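Local coordinates for protein CCMAN5 (Cellulosimicrobium cellulans, PDB 2XSG) that probably hydrolyses alpha-mannosides as a calcium-containing family 92 glycosidase, and enables mannose-6-phosphate modification of yeast-made human lysosomal enzymes, at residues E135-A140 with A277-T282; Q251-P256 with V268-L273; D355-F360 with S409-A414; A383-T388 with G395-S400. All coordinates share one frame; numbering follows the deposited sequence.

How the interactions relate
Interactions 1 and 2 hang two consecutive helices, 259-270 and 275-290, on the same antiparallel sheet, and they touch each other where Ile-278 meets Leu-270 and where Arg-281 reaches the carbonyl of Glu-269. Interaction 1 alone has a hydrogen bond between its segments, Thr-282 to Ala-140; interaction 2 has none. Interaction 3 lies deeper in the chain, within the catalytic region, and joins two parallel helices through valine and phenylalanine alone. Interaction 4 is nearer the surface and only partly buried; it folds a loop back on the end of helix 368-387, which lies in the chain between the two helices of interaction 3. Pro-256 of interaction 2 also packs against Ser-400 of interaction 4.

Interaction 1: residues E135-A140 with A277-T282; sequences EAEVAA and AIRDRT
Ala-139 and Arg-279, the nearest CA pair, form the close-packed part of this contact. The methyl CB of Ala-139 sits 3.8 Å from Arg-279 CB and almost as near to the CA and CG of that arginine; the axes of the two short segments come within 7.5 Å. Next to it, the hydroxyl OG1 of Thr-282 donates a 2.6 Å hydrogen bond to Ala-140 O, the carbonyl at the end of the strand. The donor stays 16° from the carbonyl plane, and Thr-282 CB and CG2 crowd the same oxygen.

The other side is looser. With chi1 at -173° and a bend at chi3, the Arg-279 chain runs back beside the strand toward Glu-137. Glu-137 OE1 lies at the guanidinium edge, 4.2 Å from Arg-279 NH1 and too far for a salt bridge, with the two planes 34° apart; the carboxylate is instead paired with Arg-148 on the neighbouring strand. Arg-279 NH2 forms a 3.2 Å salt bridge to OD1 of solvent-exposed Asp-280, which lies in the guanidinium plane. The whole is a helix packed against the C-terminal end of an inner strand of the antiparallel sheet, consistent with the helical linker between the N-terminal beta-sandwich and the catalytic barrel in family 92 enzymes.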
loop_
_atom_site.group_PDB
_atom_site.type_symbol
_atom_site.label_atom_id
_atom_site.label_comp_id
_atom_site.label_asym_id
_atom_site.label_seq_id
_atom_site.Cartn_x
_atom_site.Cartn_y
_atom_site.Cartn_z
ATOM N N GLU A 135 -3.049 17.032 -26.877
ATOM C CA GLU A 135 -3.776 15.842 -26.435
ATOM C C GLU A 135 -2.722 14.847 -25.982
ATOM O O GLU A 135 -1.866 14.468 -26.757
ATOM C CB GLU A 135 -4.635 15.253 -27.565
ATOM C CG GLU A 135 -5.769 16.179 -28.084
ATOM C CD GLU A 135 -6.990 16.260 -27.156
ATOM O OE1 GLU A 135 -6.990 15.675 -26.037
ATOM O OE2 GLU A 135 -7.972 16.925 -27.550
ATOM N N ALA A 136 -2.770 14.470 -24.713
ATOM C CA ALA A 136 -1.782 13.577 -24.149
ATOM C C ALA A 136 -2.434 12.252 -23.780
ATOM O O ALA A 136 -3.446 12.214 -23.090
ATOM C CB ALA A 136 -1.146 14.205 -22.945
ATOM N N GLU A 137 -1.833 11.167 -24.246
ATOM C CA GLU A 137 -2.227 9.834 -23.835
ATOM C C GLU A 137 -0.981 9.080 -23.330
ATOM O O GLU A 137 0.051 9.066 -24.000
ATOM C CB GLU A 137 -2.798 9.073 -25.022
ATOM C CG GLU A 137 -4.140 9.557 -25.547
ATOM C CD GLU A 137 -4.436 8.977 -26.912
ATOM O OE1 GLU A 137 -5.208 8.020 -26.994
ATOM O OE2 GLU A 137 -3.845 9.445 -27.905
ATOM N N VAL A 138 -1.079 8.475 -22.149
ATOM C CA VAL A 138 -0.054 7.543 -21.674
ATOM C C VAL A 138 -0.678 6.172 -21.347
ATOM O O VAL A 138 -1.875 6.077 -21.022
ATOM C CB VAL A 138 0.735 8.102 -20.450
ATOM C CG1 VAL A 138 1.469 9.390 -20.833
ATOM C CG2 VAL A 138 -0.195 8.388 -19.243
ATOM N N ALA A 139 0.134 5.117 -21.476
ATOM C CA ALA A 139 -0.206 3.790 -20.983
ATOM C C ALA A 139 1.044 3.153 -20.370
ATOM O O ALA A 139 2.154 3.653 -20.577
ATOM C CB ALA A 139 -0.739 2.922 -22.111
ATOM N N ALA A 140 0.866 2.048 -19.650
ATOM C CA ALA A 140 1.991 1.365 -18.999
ATOM C C ALA A 140 1.996 -0.134 -19.199
ATOM O O ALA A 140 0.936 -0.757 -19.236
ATOM C CB ALA A 140 1.999 1.668 -17.491
ATOM N N ALA A 277 -2.093 -1.249 -28.823
ATOM C CA ALA A 277 -1.897 -2.658 -28.447
ATOM C C ALA A 277 -1.216 -2.826 -27.087
ATOM O O ALA A 277 -1.542 -3.748 -26.352
ATOM C CB ALA A 277 -1.124 -3.431 -29.531
ATOM N N ILE A 278 -0.271 -1.953 -26.769
ATOM C CA ILE A 278 0.318 -1.952 -25.429
ATOM C C ILE A 278 -0.721 -1.562 -24.374
ATOM O O ILE A 278 -0.827 -2.211 -23.335
ATOM C CB ILE A 278 1.586 -1.047 -25.347
ATOM C CG1 ILE A 278 2.678 -1.569 -26.292
ATOM C CG2 ILE A 278 2.109 -0.982 -23.913
ATOM C CD1 ILE A 278 3.729 -0.482 -26.722
ATOM N N ARG A 279 -1.503 -0.519 -24.652
ATOM C CA ARG A 279 -2.584 -0.104 -23.746
ATOM C C ARG A 279 -3.605 -1.227 -23.589
ATOM O O ARG A 279 -4.014 -1.549 -22.471
ATOM C CB ARG A 279 -3.276 1.151 -24.266
ATOM C CG ARG A 279 -4.309 1.777 -23.295
ATOM C CD ARG A 279 -5.228 2.782 -24.031
ATOM N NE ARG A 279 -5.830 2.092 -25.169
ATOM C CZ ARG A 279 -6.067 2.614 -26.365
ATOM N NH1 ARG A 279 -5.786 3.897 -26.629
ATOM N NH2 ARG A 279 -6.594 1.825 -27.299
ATOM N N ASP A 280 -4.012 -1.811 -24.716
ATOM C CA ASP A 280 -5.016 -2.877 -24.721
ATOM C C ASP A 280 -4.539 -4.089 -23.932
ATOM O O ASP A 280 -5.308 -4.694 -23.173
ATOM C CB ASP A 280 -5.347 -3.297 -26.154
ATOM C CG ASP A 280 -6.185 -2.262 -26.912
ATOM O OD1 ASP A 280 -6.592 -1.229 -26.330
ATOM O OD2 ASP A 280 -6.456 -2.499 -28.107
ATOM N N ARG A 281 -3.278 -4.468 -24.131
ATOM C CA ARG A 281 -2.726 -5.644 -23.442
ATOM C C ARG A 281 -2.658 -5.463 -21.925
ATOM O O ARG A 281 -2.890 -6.408 -21.162
ATOM C CB ARG A 281 -1.365 -6.021 -24.005
ATOM C CG ARG A 281 -0.749 -7.237 -23.345
ATOM C CD ARG A 281 0.680 -7.447 -23.811
ATOM N NE ARG A 281 1.544 -6.334 -23.418
ATOM C CZ ARG A 281 2.819 -6.196 -23.782
ATOM N NH1 ARG A 281 3.399 -7.100 -24.562
ATOM N NH2 ARG A 281 3.514 -5.141 -23.365
ATOM N N THR A 282 -2.358 -4.248 -21.479
ATOM C CA THR A 282 -2.334 -4.004 -20.042
ATOM C C THR A 282 -3.749 -4.017 -19.474
ATOM O O THR A 282 -3.949 -4.488 -18.352
ATOM C CB THR A 282 -1.597 -2.726 -19.684
ATOM O OG1 THR A 282 -0.246 -2.831 -20.153
ATOM C CG2 THR A 282 -1.585 -2.534 -18.186
#

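Interaction 2: residues Q251-P256 with V268-L273; sequences QVTLSP and VELGDL
Thr-253 OG1, which lies 4.3 Å from Leu-270 CD1, is gripped by two polar groups: it is hydrogen-bonded to Ser-144 OG and to Gln-266 OE1. Ser-144 OG also bonds Glu-269 OE1, while the other carboxylate oxygen, OE2, takes a salt bridge from Arg-143, so the polar groups beside the contact are tied to one another.

Between the two segments themselves the meeting is a van der Waals contact between a methyl and an amide. Leu-270 CD1 comes down on the side chain of Gln-251 from the opposite direction. It touches CB at 3.9 Å near the root and, farther out, lies over the flat of the amide, about 3.6 Å above the plane of CD, OE1 and NE2. Gln-251 holds CG anti to its carbonyl carbon (chi1 -59°) and runs extended beyond it, and this lays its length alongside the methyl. Ile-278 of helix 275-290 packs against both residues.

After Leu-270 the chain turns sharply. Leu-273 N bonds back to Leu-270 O at 2.9 Å, closing a type II' turn in which Gly-271 takes the positive phi of 41°.

No hydrogen bond crosses from 251-256 to 268-273. What joins them directly is therefore non-directional, a leucine methyl resting on a polar side chain, and the directional bonds lie beside it, where Ser-144 and Gln-266 hold Thr-253.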
loop_
_atom_site.group_PDB
_atom_site.type_symbol
_atom_site.label_atom_id
_atom_site.label_comp_id
_atom_site.label_asym_id
_atom_site.label_seq_id
_atom_site.Cartn_x
_atom_site.Cartn_y
_atom_site.Cartn_z
ATOM N N GLN A 251 8.743 6.119 -25.604
ATOM C CA GLN A 251 8.687 4.868 -24.859
ATOM C C GLN A 251 9.798 4.876 -23.828
ATOM O O GLN A 251 10.966 5.039 -24.168
ATOM C CB GLN A 251 8.813 3.661 -25.808
ATOM C CG GLN A 251 7.730 3.585 -26.905
ATOM C CD GLN A 251 7.749 2.273 -27.661
ATOM O OE1 GLN A 251 6.708 1.784 -28.126
ATOM N NE2 GLN A 251 8.927 1.682 -27.777
ATOM N N VAL A 252 9.424 4.722 -22.559
ATOM C CA VAL A 252 10.378 4.806 -21.452
ATOM C C VAL A 252 10.354 3.489 -20.683
ATOM O O VAL A 252 9.289 3.054 -20.244
ATOM C CB VAL A 252 9.992 5.942 -20.467
ATOM C CG1 VAL A 252 11.010 6.055 -19.333
ATOM C CG2 VAL A 252 9.819 7.291 -21.196
ATOM N N THR A 253 11.514 2.864 -20.501
ATOM C CA THR A 253 11.570 1.621 -19.726
ATOM C C THR A 253 12.583 1.753 -18.584
ATOM O O THR A 253 13.644 2.369 -18.772
ATOM C CB THR A 253 11.876 0.406 -20.634
ATOM O OG1 THR A 253 10.858 0.308 -21.634
ATOM C CG2 THR A 253 11.905 -0.897 -19.849
ATOM N N LEU A 254 12.222 1.195 -17.421
ATOM C CA LEU A 254 13.013 1.256 -16.184
ATOM C C LEU A 254 13.604 -0.097 -15.799
ATOM O O LEU A 254 12.983 -1.138 -15.968
ATOM C CB LEU A 254 12.140 1.754 -15.005
ATOM C CG LEU A 254 11.399 3.078 -15.188
ATOM C CD1 LEU A 254 10.268 3.323 -14.164
ATOM C CD2 LEU A 254 12.416 4.224 -15.146
ATOM N N SER A 255 14.800 -0.076 -15.230
ATOM C CA SER A 255 15.433 -1.304 -14.747
ATOM C C SER A 255 16.277 -0.977 -13.538
ATOM O O SER A 255 17.022 -0.002 -13.562
ATOM C CB SER A 255 16.319 -1.933 -15.832
ATOM O OG SER A 255 17.041 -3.066 -15.342
ATOM N N PRO A 256 16.164 -1.792 -12.475
ATOM C CA PRO A 256 17.045 -1.670 -11.329
ATOM C C PRO A 256 18.448 -2.192 -11.627
ATOM O O PRO A 256 19.362 -2.031 -10.794
ATOM C CB PRO A 256 16.362 -2.551 -10.270
ATOM C CG PRO A 256 14.944 -2.784 -10.792
ATOM C CD PRO A 256 15.147 -2.833 -12.263
ATOM N N VAL A 268 11.765 -6.641 -25.290
ATOM C CA VAL A 268 10.935 -7.782 -24.875
ATOM C C VAL A 268 9.495 -7.356 -24.621
ATOM O O VAL A 268 8.578 -7.928 -25.180
ATOM C CB VAL A 268 11.530 -8.543 -23.642
ATOM C CG1 VAL A 268 10.517 -9.550 -23.077
ATOM C CG2 VAL A 268 12.819 -9.282 -24.042
ATOM N N GLU A 269 9.322 -6.306 -23.830
ATOM C CA GLU A 269 8.017 -5.844 -23.384
ATOM C C GLU A 269 7.169 -5.196 -24.479
ATOM O O GLU A 269 5.966 -5.459 -24.586
ATOM C CB GLU A 269 8.223 -4.828 -22.255
ATOM C CG GLU A 269 7.165 -4.858 -21.222
ATOM C CD GLU A 269 7.623 -4.270 -19.895
ATOM O OE1 GLU A 269 7.825 -3.033 -19.834
ATOM O OE2 GLU A 269 7.737 -5.049 -18.922
ATOM N N LEU A 270 7.805 -4.340 -25.279
ATOM C CA LEU A 270 7.101 -3.494 -26.230
ATOM C C LEU A 270 7.277 -3.907 -27.697
ATOM O O LEU A 270 6.380 -3.668 -28.516
ATOM C CB LEU A 270 7.531 -2.035 -26.060
ATOM C CG LEU A 270 7.431 -1.435 -24.654
ATOM C CD1 LEU A 270 7.816 0.034 -24.708
ATOM C CD2 LEU A 270 6.059 -1.629 -24.012
ATOM N N GLY A 271 8.415 -4.508 -28.018
ATOM C CA GLY A 271 8.777 -4.859 -29.393
ATOM C C GLY A 271 8.397 -3.756 -30.362
ATOM O O GLY A 271 8.736 -2.592 -30.140
ATOM N N ASP A 272 7.671 -4.127 -31.420
ATOM C CA ASP A 272 7.145 -3.160 -32.402
ATOM C C ASP A 272 5.640 -2.951 -32.242
ATOM O O ASP A 272 4.973 -2.431 -33.139
ATOM C CB ASP A 272 7.458 -3.603 -33.846
ATOM C CG ASP A 272 8.950 -3.769 -34.111
ATOM O OD1 ASP A 272 9.743 -2.838 -33.850
ATOM O OD2 ASP A 272 9.334 -4.847 -34.601
ATOM N N LEU A 273 5.100 -3.352 -31.095
ATOM C CA LEU A 273 3.697 -3.108 -30.798
ATOM C C LEU A 273 3.375 -1.626 -30.813
ATOM O O LEU A 273 4.204 -0.787 -30.457
ATOM C CB LEU A 273 3.289 -3.728 -29.454
ATOM C CG LEU A 273 3.561 -5.225 -29.225
ATOM C CD1 LEU A 273 3.193 -5.597 -27.815
ATOM C CD2 LEU A 273 2.867 -6.144 -30.247
#

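Interaction 3: residues D355-F360 with S409-A414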
loop_
_atom_site.group_PDB
_atom_site.type_symbol
_atom_site.label_atom_id
_atom_site.label_comp_id
_atom_site.label_asym_id
_atom_site.label_seq_id
_atom_site.Cartn_x
_atom_site.Cartn_y
_atom_site.Cartn_z
ATOM N N ASP A 355 3.633 -0.213 8.340
ATOM C CA ASP A 355 2.235 0.142 8.063
ATOM C C ASP A 355 1.415 -0.989 7.480
ATOM O O ASP A 355 0.230 -1.120 7.787
ATOM C CB ASP A 355 2.126 1.326 7.069
ATOM C CG ASP A 355 2.945 2.515 7.476
ATOM O OD1 ASP A 355 3.890 2.888 6.734
ATOM O OD2 ASP A 355 2.637 3.091 8.530
ATOM N N ASP A 356 2.017 -1.788 6.609
ATOM C CA ASP A 356 1.195 -2.617 5.731
ATOM C C ASP A 356 1.139 -4.113 5.994
ATOM O O ASP A 356 0.536 -4.842 5.206
ATOM C CB ASP A 356 1.546 -2.355 4.255
ATOM C CG ASP A 356 2.802 -3.064 3.808
ATOM O OD1 ASP A 356 3.408 -3.819 4.614
ATOM O OD2 ASP A 356 3.194 -2.848 2.633
ATOM N N PHE A 357 1.765 -4.567 7.075
ATOM C CA PHE A 357 2.005 -6.003 7.263
ATOM C C PHE A 357 0.763 -6.895 7.146
ATOM O O PHE A 357 0.857 -8.004 6.631
ATOM C CB PHE A 357 2.823 -6.306 8.548
ATOM C CG PHE A 357 2.077 -6.079 9.854
ATOM C CD1 PHE A 357 1.460 -7.156 10.522
ATOM C CD2 PHE A 357 2.046 -4.827 10.445
ATOM C CE1 PHE A 357 0.792 -6.968 11.744
ATOM C CE2 PHE A 357 1.371 -4.617 11.673
ATOM C CZ PHE A 357 0.742 -5.689 12.319
ATOM N N ARG A 358 -0.393 -6.408 7.588
ATOM C CA ARG A 358 -1.618 -7.227 7.501
ATOM C C ARG A 358 -2.119 -7.454 6.065
ATOM O O ARG A 358 -2.930 -8.353 5.826
ATOM C CB ARG A 358 -2.754 -6.626 8.321
ATOM C CG ARG A 358 -2.658 -6.892 9.801
ATOM C CD ARG A 358 -4.023 -6.683 10.486
ATOM N NE ARG A 358 -4.022 -7.232 11.833
ATOM C CZ ARG A 358 -3.409 -6.650 12.856
ATOM N NH1 ARG A 358 -2.766 -5.506 12.675
ATOM N NH2 ARG A 358 -3.435 -7.212 14.055
ATOM N N LYS A 359 -1.666 -6.632 5.122
ATOM C CA LYS A 359 -2.178 -6.720 3.749
ATOM C C LYS A 359 -1.756 -8.031 3.072
ATOM O O LYS A 359 -2.523 -8.605 2.277
ATOM C CB LYS A 359 -1.776 -5.484 2.909
ATOM C CG LYS A 359 -0.409 -5.569 2.254
ATOM C CD LYS A 359 -0.088 -4.333 1.422
ATOM C CE LYS A 359 1.154 -4.583 0.595
ATOM N NZ LYS A 359 1.863 -3.308 0.198
ATOM N N PHE A 360 -0.548 -8.502 3.398
ATOM C CA PHE A 360 -0.008 -9.699 2.785
ATOM C C PHE A 360 -0.865 -10.910 3.121
ATOM O O PHE A 360 -1.076 -11.772 2.261
ATOM C CB PHE A 360 1.454 -9.930 3.206
ATOM C CG PHE A 360 2.392 -8.842 2.734
ATOM C CD1 PHE A 360 2.877 -8.842 1.435
ATOM C CD2 PHE A 360 2.763 -7.811 3.582
ATOM C CE1 PHE A 360 3.722 -7.831 0.979
ATOM C CE2 PHE A 360 3.635 -6.797 3.140
ATOM C CZ PHE A 360 4.113 -6.820 1.838
ATOM N N SER A 409 8.591 -7.333 9.142
ATOM C CA SER A 409 8.927 -8.365 8.133
ATOM C C SER A 409 8.897 -9.784 8.718
ATOM O O SER A 409 8.488 -10.716 8.035
ATOM C CB SER A 409 10.307 -8.117 7.503
ATOM O OG SER A 409 10.306 -6.982 6.652
ATOM N N SER A 410 9.347 -9.947 9.967
ATOM C CA SER A 410 9.360 -11.289 10.607
ATOM C C SER A 410 7.953 -11.881 10.696
ATOM O O SER A 410 7.772 -13.105 10.640
ATOM C CB SER A 410 10.009 -11.252 12.004
ATOM O OG SER A 410 9.164 -10.602 12.961
ATOM N N VAL A 411 6.965 -11.000 10.830
ATOM C CA VAL A 411 5.565 -11.405 10.955
ATOM C C VAL A 411 5.065 -11.872 9.600
ATOM O O VAL A 411 4.373 -12.879 9.512
ATOM C CB VAL A 411 4.703 -10.236 11.492
ATOM C CG1 VAL A 411 3.204 -10.599 11.513
ATOM C CG2 VAL A 411 5.196 -9.834 12.919
ATOM N N VAL A 412 5.440 -11.144 8.547
ATOM C CA VAL A 412 5.034 -11.472 7.185
ATOM C C VAL A 412 5.616 -12.827 6.735
ATOM O O VAL A 412 4.913 -13.645 6.113
ATOM C CB VAL A 412 5.454 -10.353 6.184
ATOM C CG1 VAL A 412 5.026 -10.710 4.767
ATOM C CG2 VAL A 412 4.864 -8.981 6.614
ATOM N N VAL A 413 6.894 -13.060 7.037
ATOM C CA VAL A 413 7.535 -14.342 6.699
ATOM C C VAL A 413 6.818 -15.461 7.458
ATOM O O VAL A 413 6.492 -16.513 6.894
ATOM C CB VAL A 413 9.071 -14.360 7.020
ATOM C CG1 VAL A 413 9.658 -15.748 6.717
ATOM C CG2 VAL A 413 9.814 -13.314 6.194
ATOM N N ALA A 414 6.574 -15.219 8.735
ATOM C CA ALA A 414 5.868 -16.174 9.598
ATOM C C ALA A 414 4.460 -16.465 9.092
ATOM O O ALA A 414 3.944 -17.556 9.296
ATOM C CB ALA A 414 5.818 -15.645 11.019
#
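Two helices of the catalytic region, 353-366 and 409-418, pack together here; their segments 355-360 and 409-414 run with axes 9.4 Å apart and 3° between their directions. Val-412 is the centre of the contact, touching both phenylalanines. Its CG2 reaches CB of Phe-357 at 3.9 Å, and its CG1 lies 3.8 Å from Phe-360 CG, making an off-centre CH-pi contact 29° from the ring normal. CE of Lys-359 lies on the opposite side of that ring plane, so the phenyl group is held between the two. Phe-357 has CG between its backbone N and carbonyl carbon (chi1 71°), which turns its ring over to Val-411, where CD1 meets CG1 at 4.0 Å. An alanine in place of Val-412 is likely to leave a gap between the helices, with Phe-360 lacking its CH-pi partner.

Lys-359 NZ forms a 2.8 Å salt bridge with Asp-356 OD2 and is also bonded to Ala-663 O and Met-321 O, while Asp-355 OD1 binds a B3P molecule, probably from the crystallisation liquor. The Phe-357 side chain is about 11 Å from the calcium ion. Parallel helices joined through an intervening one, 368-387, are typical of the (alpha/alpha)6 barrel of this family.

Interaction 4: residues A383-T388 with G395-S400; sequences ADAEAT and GGFVHS
Thr-388 and Phe-397 approach from opposite directions, and the outer part of the phenyl ring is what does the touching. Phe-397 sets CG anti to its carbonyl carbon (chi1 -53°), which sends the ring from the loop toward the end of helix 368-387. There CZ lies 3.7 Å from Thr-388 OG1, CE1 lies 3.8 Å from the methyl CG2 of the same threonine, and CE2 on the other flank rests 4.0 Å from Ala-385 CB. Val-335 also packs against this ring.

Thr-388 is turned so that OG1 falls between its backbone N and carbonyl carbon (chi1 64°). That rotation points the hydroxyl back along the helix, where it donates a 2.6 Å bond to Ala-385 O with the donor 17° from the carbonyl plane. OG1 is also hydrogen-bonded to Thr-390 OG1. A valine in its place lacks the hydroxyl, and would probably leave the Ala-385 carbonyl and Thr-390 without this partner and the side chain less fixed against the ring.

On the loop side, His-399 ND1 makes a bent 3.3 Å bond to Phe-397 O from well above the carbonyl plane, and its ring stacks with Trp-406.

Across the two segments the ring is held by van der Waals contact, with no directional bond, while the bonds to Ala-385 O and Thr-390 probably fix the rotation of the threonine it leans on.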
loop_
_atom_site.group_PDB
_atom_site.type_symbol
_atom_site.label_atom_id
_atom_site.label_comp_id
_atom_site.label_asym_id
_atom_site.label_seq_id
_atom_site.Cartn_x
_atom_site.Cartn_y
_atom_site.Cartn_z
ATOM N N ALA A 383 18.397 -11.903 3.254
ATOM C CA ALA A 383 19.512 -12.799 2.999
ATOM C C ALA A 383 20.678 -12.015 2.381
ATOM O O ALA A 383 21.858 -12.264 2.717
ATOM C CB ALA A 383 19.079 -13.929 2.105
ATOM N N ASP A 384 20.336 -11.063 1.511
ATOM C CA ASP A 384 21.303 -10.161 0.885
ATOM C C ASP A 384 21.983 -9.219 1.883
ATOM O O ASP A 384 23.215 -9.057 1.836
ATOM C CB ASP A 384 20.662 -9.367 -0.264
ATOM C CG ASP A 384 20.392 -10.224 -1.496
ATOM O OD1 ASP A 384 20.898 -11.378 -1.555
ATOM O OD2 ASP A 384 19.656 -9.755 -2.399
ATOM N N ALA A 385 21.208 -8.610 2.780
ATOM C CA ALA A 385 21.792 -7.815 3.868
ATOM C C ALA A 385 22.819 -8.640 4.648
ATOM O O ALA A 385 23.938 -8.182 4.903
ATOM C CB ALA A 385 20.708 -7.271 4.806
ATOM N N GLU A 386 22.444 -9.861 5.006
ATOM C CA GLU A 386 23.344 -10.754 5.726
ATOM C C GLU A 386 24.624 -11.072 4.926
ATOM O O GLU A 386 25.732 -11.049 5.477
ATOM C CB GLU A 386 22.593 -12.028 6.142
ATOM C CG GLU A 386 23.456 -13.136 6.693
ATOM C CD GLU A 386 23.993 -12.848 8.085
ATOM O OE1 GLU A 386 23.697 -11.789 8.679
ATOM O OE2 GLU A 386 24.689 -13.719 8.602
ATOM N N ALA A 387 24.449 -11.349 3.633
ATOM C CA ALA A 387 25.540 -11.659 2.699
ATOM C C ALA A 387 26.627 -10.585 2.591
ATOM O O ALA A 387 27.787 -10.914 2.338
ATOM C CB ALA A 387 24.972 -11.972 1.296
ATOM N N THR A 388 26.251 -9.311 2.769
ATOM C CA THR A 388 27.221 -8.208 2.725
ATOM C C THR A 388 28.282 -8.370 3.824
ATOM O O THR A 388 29.405 -7.863 3.700
ATOM C CB THR A 388 26.570 -6.815 2.861
ATOM O OG1 THR A 388 25.952 -6.686 4.153
ATOM C CG2 THR A 388 25.542 -6.574 1.760
ATOM N N GLY A 395 18.466 0.205 6.010
ATOM C CA GLY A 395 18.578 1.649 5.772
ATOM C C GLY A 395 19.931 2.150 5.291
ATOM O O GLY A 395 20.027 3.240 4.728
ATOM N N GLY A 396 20.978 1.349 5.474
ATOM C CA GLY A 396 22.326 1.763 5.070
ATOM C C GLY A 396 22.722 1.429 3.639
ATOM O O GLY A 396 23.804 1.809 3.191
ATOM N N PHE A 397 21.857 0.729 2.918
ATOM C CA PHE A 397 22.150 0.345 1.548
ATOM C C PHE A 397 21.353 1.190 0.567
ATOM O O PHE A 397 20.328 1.780 0.915
ATOM C CB PHE A 397 21.795 -1.130 1.299
ATOM C CG PHE A 397 22.418 -2.086 2.274
ATOM C CD1 PHE A 397 23.789 -2.334 2.246
ATOM C CD2 PHE A 397 21.629 -2.737 3.224
ATOM C CE1 PHE A 397 24.381 -3.215 3.160
ATOM C CE2 PHE A 397 22.204 -3.624 4.146
ATOM C CZ PHE A 397 23.586 -3.869 4.108
ATOM N N VAL A 398 21.828 1.221 -0.672
ATOM C CA VAL A 398 21.074 1.798 -1.778
ATOM C C VAL A 398 20.113 0.722 -2.304
ATOM O O VAL A 398 20.543 -0.370 -2.664
ATOM C CB VAL A 398 22.013 2.298 -2.900
ATOM C CG1 VAL A 398 21.196 2.773 -4.095
ATOM C CG2 VAL A 398 22.907 3.440 -2.376
ATOM N N HIS A 399 18.814 1.016 -2.319
ATOM C CA HIS A 399 17.819 0.021 -2.746
ATOM C C HIS A 399 17.494 -0.021 -4.265
ATOM O O HIS A 399 17.837 0.902 -5.001
ATOM C CB HIS A 399 16.577 0.144 -1.875
ATOM C CG HIS A 399 16.762 -0.478 -0.530
ATOM N ND1 HIS A 399 17.574 0.073 0.441
ATOM C CD2 HIS A 399 16.297 -1.639 -0.019
ATOM C CE1 HIS A 399 17.578 -0.715 1.500
ATOM N NE2 HIS A 399 16.821 -1.763 1.244
ATOM N N SER A 400 16.881 -1.117 -4.728
ATOM C CA SER A 400 16.703 -1.358 -6.175
ATOM C C SER A 400 15.522 -0.604 -6.779
ATOM O O SER A 400 15.441 -0.455 -7.999
ATOM C CB SER A 400 16.610 -2.872 -6.487
ATOM O OG SER A 400 15.360 -3.427 -6.115
#